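Local structure of enoyl-CoA hydratase/isomerase (Mycobacterium avium, 3P5M) at residues E11-I19 / A45-L55; L134-A142 / L217-Q228. The protein probably catalyses the hydration or isomerisation of enoyl-coenzyme A thioesters, as a member of the crotonase superfamily. All blocks are in the same frame, centred on the assembly; numbering follows the deposited sequence.

Contact 1 of 2, residues E11-I19 / A45-L55; sequences EHDGAVLRI and AEADESVRAVL
Ala45 meets strand 16-21 through its methyl: CB lies 3.8 Å from Leu17 CD2. Three residues on, Asp48 comes to the edge of the His12 ring near the ring plane, OD2 standing 3.1 Å from the carbon CE1, with the carboxylate turned 39° from the ring. The other oxygen, OD1, looks back into its own segment, accepting from Ser50 N on the anti side, an Asx turn, and from Ser50 OG above the carboxylate plane; two bonds on one oxygen help to hold the carboxylate's rotation. A water joins His12 ND1 to Gly14 O and, weakly, to Ser50 O. Val51 splits its branches: CG2 approaches the His12 ring obliquely, while CG1, anti to the backbone N (chi1 176°), reaches Leu17 CB at 3.8 Å. Arg52 N then donates to Ala15 O at 2.7 Å; Ala53 N adds only a weak bond to the same oxygen. The guanidinium of Arg52 leads away to Gly197 and Thr199. From Ala53 the strands run parallel, their axes 24° apart: Leu17 N donates to Ala53 O, Leu55 N to Leu17 O at 2.8 Å, and Ile19 N to Leu55 O. Leu55 CD2 sits over one face of the Arg18 guanidinium, 3.2 Å from NH1, while Arg18 NE makes a salt bridge with Asp13 OD2 at 2.7 Å. Regular backbone bonding therefore closes the beta-alpha-beta unit of strands 16-21 and 53-58, whereas the turns at its outer end are joined by one water and by apolar contacts of Val51, and the salt bridge probably steadies the charge that Arg18 carries beside an apolar leucine.

Contact 2 of 2, residues L134-A142 / L217-Q228; sequences LMPDGGASA and LEPVQAIEAEGQ
Glu224 reaches from helix 217-231 into the turn of 134-142 with CG anti to its carbonyl carbon (chi1 -68°) and the chain extended beyond, which carries the carboxylate up to the backbone of Gly139 and Ser141. OE2 is gripped twice, by Ser141 N nearly along the C-O axis and by Ser141 OG, 2.5 Å away, on the anti lone pair. OE1 accepts from Gly139 N at 2.7 Å on the syn side, and a water that also meets Gly138 N weakly donates to it. With both oxygens held, the carboxylate cannot easily turn; donation from the first turn of the helix that starts at Ala140 probably stabilises its charge.

One turn along, Gln228 bends at chi2 (77°) and brings its amide alongside the backbone of Met135. OE1 accepts from Met135 N at 3.0 Å, in plane on a lone pair and almost straight (177°), while NE2 donates to Met135 O at 2.9 Å, so one amide satisfies both polar atoms of that residue. Met135 slides past it in the opposite direction, and its SD lies 3.7 Å from Gly227 CA, a close fit to a glycine. One turn before Glu224, Gln221 extends NE2 to Gly138 O, meeting it above the carbonyl plane, and, weakly, to Asn82 O, with CG 3.5 Å from Gly139 CA. Val220 packs CB 3.9 Å from Ala142 CB. The motif is a type I' turn, Asp137 to Ala140, leading through an N-cap at Gly139 into helix 140-143 and fastened by side chains of helix 217-231 in the crotonase-type fold.

Contact 1 and contact 2 are on opposite sides of the chain's centre, their own centres 29 Å apart and nearest atoms about 16 Å apart. The centre of contact 1 lies about 19 Å from the centre of the chain, at the edge of the sheet that begins with strand 8-13; that of contact 2 lies about 13 Å from it, buried. Arg52 packs on Arg253 of a second subunit and bonds weakly to Phe252 there, whereas Met135, Pro136 and Ser141 pack against a third. Asp137 O is hydrogen-bonded to Ser109 OG and Asp137 touches Phe106, on helix 106-113, whose start borders the oxyanion hole in crotonase relatives; contact 2 thus probably adjoins the active site, and contact 1 probably lies far from it.

Contact 1 of 2, residues E11-I19 / A45-L55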
loop_
_atom_site.group_PDB
_atom_site.type_symbol
_atom_site.label_atom_id
_atom_site.label_comp_id
_atom_site.label_asym_id
_atom_site.label_seq_id
_atom_site.Cartn_x
_atom_site.Cartn_y
_atom_site.Cartn_z
ATOM N N GLU B 11 -7.158 -9.749 37.664
ATOM C CA GLU B 11 -7.833 -11.041 37.668
ATOM C C GLU B 11 -6.953 -12.138 37.046
ATOM O O GLU B 11 -6.267 -11.900 36.054
ATOM C CB GLU B 11 -9.152 -10.903 36.917
ATOM C CG GLU B 11 -9.906 -12.177 36.684
ATOM C CD GLU B 11 -10.825 -12.076 35.483
ATOM O OE1 GLU B 11 -11.183 -10.938 35.097
ATOM O OE2 GLU B 11 -11.179 -13.134 34.913
ATOM N N HIS B 12 -6.972 -13.330 37.644
ATOM C CA HIS B 12 -6.356 -14.509 37.032
ATOM C C HIS B 12 -7.360 -15.252 36.185
ATOM O O HIS B 12 -8.522 -15.436 36.595
ATOM C CB HIS B 12 -5.779 -15.445 38.078
ATOM C CG HIS B 12 -4.535 -14.925 38.715
ATOM N ND1 HIS B 12 -3.283 -15.420 38.414
ATOM C CD2 HIS B 12 -4.345 -13.934 39.622
ATOM C CE1 HIS B 12 -2.375 -14.764 39.117
ATOM N NE2 HIS B 12 -2.992 -13.859 39.858
ATOM N N ASP B 13 -6.892 -15.663 35.007
ATOM C CA ASP B 13 -7.678 -16.335 33.980
ATOM C C ASP B 13 -6.740 -17.379 33.380
ATOM O O ASP B 13 -6.143 -17.149 32.340
ATOM C CB ASP B 13 -8.140 -15.298 32.933
ATOM C CG ASP B 13 -8.959 -15.900 31.772
ATOM O OD1 ASP B 13 -9.125 -17.133 31.656
ATOM O OD2 ASP B 13 -9.445 -15.098 30.945
ATOM N N GLY B 14 -6.602 -18.517 34.051
ATOM C CA GLY B 14 -5.722 -19.596 33.602
ATOM C C GLY B 14 -4.280 -19.153 33.773
ATOM O O GLY B 14 -3.889 -18.683 34.836
ATOM N N ALA B 15 -3.498 -19.254 32.708
ATOM C CA ALA B 15 -2.111 -18.822 32.769
ATOM C C ALA B 15 -1.916 -17.339 32.437
ATOM O O ALA B 15 -0.781 -16.863 32.335
ATOM C CB ALA B 15 -1.267 -19.693 31.888
ATOM N N VAL B 16 -3.011 -16.598 32.309
ATOM C CA VAL B 16 -2.939 -15.174 31.983
ATOM C C VAL B 16 -3.270 -14.308 33.190
ATOM O O VAL B 16 -4.289 -14.544 33.862
ATOM C CB VAL B 16 -3.941 -14.781 30.836
ATOM C CG1 VAL B 16 -3.938 -13.267 30.592
ATOM C CG2 VAL B 16 -3.658 -15.562 29.542
ATOM N N LEU B 17 -2.430 -13.297 33.450
ATOM C CA LEU B 17 -2.755 -12.275 34.436
ATOM C C LEU B 17 -3.416 -11.127 33.682
ATOM O O LEU B 17 -2.763 -10.496 32.843
ATOM C CB LEU B 17 -1.508 -11.731 35.178
ATOM C CG LEU B 17 -1.748 -10.686 36.278
ATOM C CD1 LEU B 17 -2.567 -11.275 37.444
ATOM C CD2 LEU B 17 -0.423 -10.099 36.827
ATOM N N ARG B 18 -4.683 -10.851 33.989
ATOM C CA ARG B 18 -5.378 -9.708 33.373
ATOM C C ARG B 18 -5.331 -8.465 34.262
ATOM O O ARG B 18 -5.871 -8.444 35.367
ATOM C CB ARG B 18 -6.827 -10.033 33.001
ATOM C CG ARG B 18 -6.994 -11.287 32.187
ATOM C CD ARG B 18 -8.474 -11.652 32.016
ATOM N NE ARG B 18 -8.641 -12.525 30.852
ATOM C CZ ARG B 18 -9.018 -12.122 29.638
ATOM N NH1 ARG B 18 -9.321 -10.856 29.400
ATOM N NH2 ARG B 18 -9.121 -13.010 28.663
ATOM N N ILE B 19 -4.699 -7.426 33.746
ATOM C CA ILE B 19 -4.625 -6.164 34.433
ATOM C C ILE B 19 -5.476 -5.211 33.597
ATOM O O ILE B 19 -5.172 -4.978 32.424
ATOM C CB ILE B 19 -3.173 -5.641 34.514
ATOM C CG1 ILE B 19 -2.249 -6.702 35.167
ATOM C CG2 ILE B 19 -3.158 -4.272 35.196
ATOM C CD1 ILE B 19 -0.908 -6.180 35.708
ATOM N N ALA B 45 4.139 -10.502 38.633
ATOM C CA ALA B 45 3.824 -11.578 37.700
ATOM C C ALA B 45 5.074 -12.424 37.477
ATOM O O ALA B 45 4.981 -13.599 37.110
ATOM C CB ALA B 45 3.262 -11.013 36.360
ATOM N N GLU B 46 6.251 -11.826 37.730
ATOM C CA GLU B 46 7.533 -12.544 37.612
ATOM C C GLU B 46 7.533 -13.692 38.598
ATOM O O GLU B 46 7.825 -14.834 38.224
ATOM C CB GLU B 46 8.743 -11.627 37.857
ATOM N N ALA B 47 7.160 -13.359 39.837
ATOM C CA ALA B 47 7.053 -14.271 40.993
ATOM C C ALA B 47 6.044 -15.416 40.829
ATOM O O ALA B 47 6.231 -16.497 41.414
ATOM C CB ALA B 47 6.712 -13.447 42.295
ATOM N N ASP B 48 4.993 -15.165 40.043
ATOM C CA ASP B 48 3.833 -16.022 40.029
ATOM C C ASP B 48 3.983 -17.115 39.000
ATOM O O ASP B 48 3.842 -16.882 37.801
ATOM C CB ASP B 48 2.558 -15.222 39.779
ATOM C CG ASP B 48 1.306 -16.040 40.067
ATOM O OD1 ASP B 48 1.304 -17.279 39.832
ATOM O OD2 ASP B 48 0.326 -15.454 40.547
ATOM N N GLU B 49 4.248 -18.324 39.479
ATOM C CA GLU B 49 4.460 -19.456 38.585
ATOM C C GLU B 49 3.238 -19.798 37.723
ATOM O O GLU B 49 3.373 -20.463 36.684
ATOM C CB GLU B 49 4.910 -20.690 39.381
ATOM N N SER B 50 2.046 -19.371 38.143
ATOM C CA SER B 50 0.826 -19.665 37.359
ATOM C C SER B 50 0.697 -18.714 36.147
ATOM O O SER B 50 0.017 -19.033 35.174
ATOM C CB SER B 50 -0.446 -19.630 38.237
ATOM O OG SER B 50 -0.709 -18.311 38.719
ATOM N N VAL B 51 1.366 -17.562 36.229
ATOM C CA VAL B 51 1.272 -16.511 35.212
ATOM C C VAL B 51 2.320 -16.740 34.118
ATOM O O VAL B 51 3.540 -16.698 34.369
ATOM C CB VAL B 51 1.439 -15.109 35.830
ATOM C CG1 VAL B 51 1.430 -14.040 34.749
ATOM C CG2 VAL B 51 0.340 -14.848 36.854
ATOM N N ARG B 52 1.830 -17.020 32.920
ATOM C CA ARG B 52 2.695 -17.167 31.748
ATOM C C ARG B 52 2.597 -16.005 30.737
ATOM O O ARG B 52 3.338 -15.959 29.766
ATOM C CB ARG B 52 2.418 -18.499 31.069
ATOM C CG ARG B 52 3.184 -19.627 31.732
ATOM C CD ARG B 52 2.666 -20.923 31.289
ATOM N NE ARG B 52 3.256 -21.353 30.032
ATOM C CZ ARG B 52 2.792 -22.384 29.333
ATOM N NH1 ARG B 52 1.742 -23.068 29.795
ATOM N NH2 ARG B 52 3.354 -22.727 28.185
ATOM N N ALA B 53 1.642 -15.111 30.929
ATOM C CA ALA B 53 1.475 -13.944 30.060
ATOM C C ALA B 53 0.649 -12.931 30.809
ATOM O O ALA B 53 -0.157 -13.292 31.643
ATOM C CB ALA B 53 0.830 -14.301 28.715
ATOM N N VAL B 54 0.871 -11.654 30.514
ATOM C CA VAL B 54 0.117 -10.578 31.129
ATOM C C VAL B 54 -0.700 -9.892 30.025
ATOM O O VAL B 54 -0.167 -9.624 28.954
ATOM C CB VAL B 54 1.081 -9.574 31.800
ATOM C CG1 VAL B 54 0.330 -8.363 32.292
ATOM C CG2 VAL B 54 1.861 -10.260 32.965
ATOM N N LEU B 55 -1.991 -9.644 30.289
ATOM C CA LEU B 55 -2.844 -8.901 29.369
ATOM C C LEU B 55 -3.138 -7.574 30.003
ATOM O O LEU B 55 -3.562 -7.517 31.164
ATOM C CB LEU B 55 -4.170 -9.634 29.112
ATOM C CG LEU B 55 -5.269 -8.886 28.323
ATOM C CD1 LEU B 55 -4.854 -8.492 26.896
ATOM C CD2 LEU B 55 -6.571 -9.637 28.310
HETATM O O HOH W 1 -2.334 -16.992 36.058
#

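Contact 2 of 2, residues L134-A142 / L217-Q228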
loop_
_atom_site.group_PDB
_atom_site.type_symbol
_atom_site.label_atom_id
_atom_site.label_comp_id
_atom_site.label_asym_id
_atom_site.label_seq_id
_atom_site.Cartn_x
_atom_site.Cartn_y
_atom_site.Cartn_z
ATOM N N LEU B 134 3.075 20.479 26.957
ATOM C CA LEU B 134 3.922 19.489 27.614
ATOM C C LEU B 134 4.546 18.563 26.564
ATOM O O LEU B 134 4.168 18.601 25.404
ATOM C CB LEU B 134 3.115 18.678 28.628
ATOM C CG LEU B 134 2.491 19.458 29.790
ATOM C CD1 LEU B 134 1.853 18.500 30.800
ATOM C CD2 LEU B 134 3.551 20.344 30.495
ATOM N N MET B 135 5.491 17.735 26.989
ATOM C CA MET B 135 6.293 16.911 26.094
ATOM C C MET B 135 5.983 15.436 26.369
ATOM O O MET B 135 5.305 15.130 27.368
ATOM C CB MET B 135 7.783 17.177 26.353
ATOM C CG MET B 135 8.278 16.488 27.625
ATOM S SD MET B 135 10.012 16.769 27.952
ATOM C CE MET B 135 10.760 15.854 26.631
ATOM N N PRO B 136 6.456 14.515 25.484
ATOM C CA PRO B 136 6.151 13.087 25.665
ATOM C C PRO B 136 6.767 12.592 26.971
ATOM O O PRO B 136 7.743 13.177 27.436
ATOM C CB PRO B 136 6.808 12.434 24.449
ATOM C CG PRO B 136 6.707 13.514 23.373
ATOM C CD PRO B 136 6.993 14.793 24.131
ATOM N N ASP B 137 6.166 11.559 27.568
ATOM C CA ASP B 137 6.692 10.943 28.808
ATOM C C ASP B 137 6.646 9.402 28.765
ATOM O O ASP B 137 6.292 8.800 27.733
ATOM C CB ASP B 137 5.911 11.434 30.024
ATOM C CG ASP B 137 4.453 11.039 29.972
ATOM O OD1 ASP B 137 4.059 10.167 29.149
ATOM O OD2 ASP B 137 3.685 11.605 30.759
ATOM N N GLY B 138 6.993 8.769 29.891
ATOM C CA GLY B 138 7.021 7.317 29.972
ATOM C C GLY B 138 8.252 6.735 29.324
ATOM O O GLY B 138 8.531 5.557 29.497
ATOM N N GLY B 139 9.004 7.557 28.598
ATOM C CA GLY B 139 10.078 7.092 27.744
ATOM C C GLY B 139 9.561 6.842 26.314
ATOM O O GLY B 139 10.237 6.189 25.528
ATOM N N ALA B 140 8.380 7.368 25.973
ATOM C CA ALA B 140 7.917 7.405 24.570
ATOM C C ALA B 140 9.011 7.860 23.565
ATOM O O ALA B 140 9.099 7.338 22.433
ATOM C CB ALA B 140 6.659 8.305 24.426
ATOM N N SER B 141 9.858 8.814 23.968
ATOM C CA SER B 141 10.825 9.384 22.999
ATOM C C SER B 141 11.876 8.355 22.591
ATOM O O SER B 141 12.414 8.433 21.506
ATOM C CB SER B 141 11.519 10.642 23.533
ATOM O OG SER B 141 10.566 11.561 24.046
ATOM N N ALA B 142 12.162 7.401 23.471
ATOM C CA ALA B 142 13.082 6.297 23.146
ATOM C C ALA B 142 12.356 5.128 22.523
ATOM O O ALA B 142 12.934 4.461 21.666
ATOM C CB ALA B 142 13.828 5.822 24.399
ATOM N N LEU B 217 16.700 3.928 26.974
ATOM C CA LEU B 217 15.443 4.128 27.708
ATOM C C LEU B 217 15.655 4.963 28.974
ATOM O O LEU B 217 14.996 5.970 29.164
ATOM C CB LEU B 217 14.715 2.810 28.060
ATOM C CG LEU B 217 13.322 2.924 28.717
ATOM C CD1 LEU B 217 12.330 3.772 27.895
ATOM C CD2 LEU B 217 12.704 1.500 28.963
ATOM N N GLU B 218 16.575 4.550 29.839
ATOM C CA GLU B 218 16.790 5.286 31.091
ATOM C C GLU B 218 17.236 6.751 30.884
ATOM O O GLU B 218 16.576 7.658 31.413
ATOM C CB GLU B 218 17.736 4.519 32.037
ATOM C CG GLU B 218 17.529 4.791 33.520
ATOM C CD GLU B 218 18.559 4.092 34.397
ATOM O OE1 GLU B 218 19.773 4.208 34.137
ATOM O OE2 GLU B 218 18.161 3.419 35.351
ATOM N N PRO B 219 18.353 6.999 30.138
ATOM C CA PRO B 219 18.734 8.416 29.965
ATOM C C PRO B 219 17.603 9.271 29.338
ATOM O O PRO B 219 17.438 10.449 29.691
ATOM C CB PRO B 219 19.929 8.380 28.985
ATOM C CG PRO B 219 20.267 6.974 28.750
ATOM C CD PRO B 219 19.330 6.076 29.533
ATOM N N VAL B 220 16.838 8.687 28.414
ATOM C CA VAL B 220 15.766 9.433 27.773
ATOM C C VAL B 220 14.635 9.729 28.770
ATOM O O VAL B 220 14.098 10.828 28.769
ATOM C CB VAL B 220 15.212 8.744 26.496
ATOM C CG1 VAL B 220 13.918 9.419 26.030
ATOM C CG2 VAL B 220 16.237 8.772 25.388
ATOM N N GLN B 221 14.301 8.752 29.619
ATOM C CA GLN B 221 13.275 8.954 30.660
ATOM C C GLN B 221 13.683 10.082 31.629
ATOM O O GLN B 221 12.860 10.906 31.983
ATOM C CB GLN B 221 12.988 7.644 31.415
ATOM C CG GLN B 221 12.035 6.631 30.659
ATOM C CD GLN B 221 11.850 5.333 31.432
ATOM O OE1 GLN B 221 12.700 4.987 32.250
ATOM N NE2 GLN B 221 10.748 4.606 31.188
ATOM N N ALA B 222 14.958 10.126 32.008
ATOM C CA ALA B 222 15.492 11.213 32.835
ATOM C C ALA B 222 15.417 12.601 32.169
ATOM O O ALA B 222 15.180 13.607 32.829
ATOM C CB ALA B 222 16.904 10.909 33.242
ATOM N N ILE B 223 15.648 12.653 30.864
ATOM C CA ILE B 223 15.485 13.886 30.130
ATOM C C ILE B 223 14.022 14.309 30.090
ATOM O O ILE B 223 13.743 15.484 30.279
ATOM C CB ILE B 223 16.097 13.805 28.753
ATOM C CG1 ILE B 223 17.635 13.757 28.910
ATOM C CG2 ILE B 223 15.638 14.995 27.897
ATOM C CD1 ILE B 223 18.375 13.192 27.686
ATOM N N GLU B 224 13.105 13.365 29.852
ATOM C CA GLU B 224 11.671 13.684 29.793
ATOM C C GLU B 224 11.164 14.173 31.146
ATOM O O GLU B 224 10.355 15.080 31.194
ATOM C CB GLU B 224 10.820 12.461 29.354
ATOM C CG GLU B 224 11.037 12.010 27.874
ATOM C CD GLU B 224 10.201 10.768 27.492
ATOM O OE1 GLU B 224 9.615 10.130 28.396
ATOM O OE2 GLU B 224 10.170 10.426 26.285
ATOM N N ALA B 225 11.617 13.529 32.230
ATOM C CA ALA B 225 11.249 13.916 33.590
ATOM C C ALA B 225 11.771 15.316 33.928
ATOM O O ALA B 225 11.043 16.124 34.501
ATOM C CB ALA B 225 11.769 12.880 34.600
ATOM N N GLU B 226 13.014 15.626 33.558
ATOM C CA GLU B 226 13.511 17.016 33.757
ATOM C C GLU B 226 12.743 18.047 32.918
ATOM O O GLU B 226 12.430 19.148 33.398
ATOM C CB GLU B 226 15.010 17.137 33.440
ATOM C CG GLU B 226 15.538 18.497 33.759
ATOM C CD GLU B 226 17.004 18.656 33.476
ATOM O OE1 GLU B 226 17.726 17.645 33.403
ATOM O OE2 GLU B 226 17.438 19.815 33.327
ATOM N N GLY B 227 12.500 17.699 31.646
ATOM C CA GLY B 227 11.753 18.546 30.746
ATOM C C GLY B 227 10.332 18.822 31.218
ATOM O O GLY B 227 9.889 19.975 31.204
ATOM N N GLN B 228 9.618 17.785 31.654
ATOM C CA GLN B 228 8.250 17.993 32.137
ATOM C C GLN B 228 8.223 18.909 33.361
ATOM O O GLN B 228 7.374 19.770 33.459
ATOM C CB GLN B 228 7.527 16.664 32.441
ATOM C CG GLN B 228 6.024 16.757 32.222
ATOM C CD GLN B 228 5.699 16.712 30.709
ATOM O OE1 GLN B 228 6.009 17.650 29.965
ATOM N NE2 GLN B 228 5.149 15.583 30.252
HETATM O O HOH W 2 7.995 14.262 30.210
HETATM O O HOH W 3 5.751 13.349 32.866
HETATM O O HOH W 4 9.235 10.243 31.261
#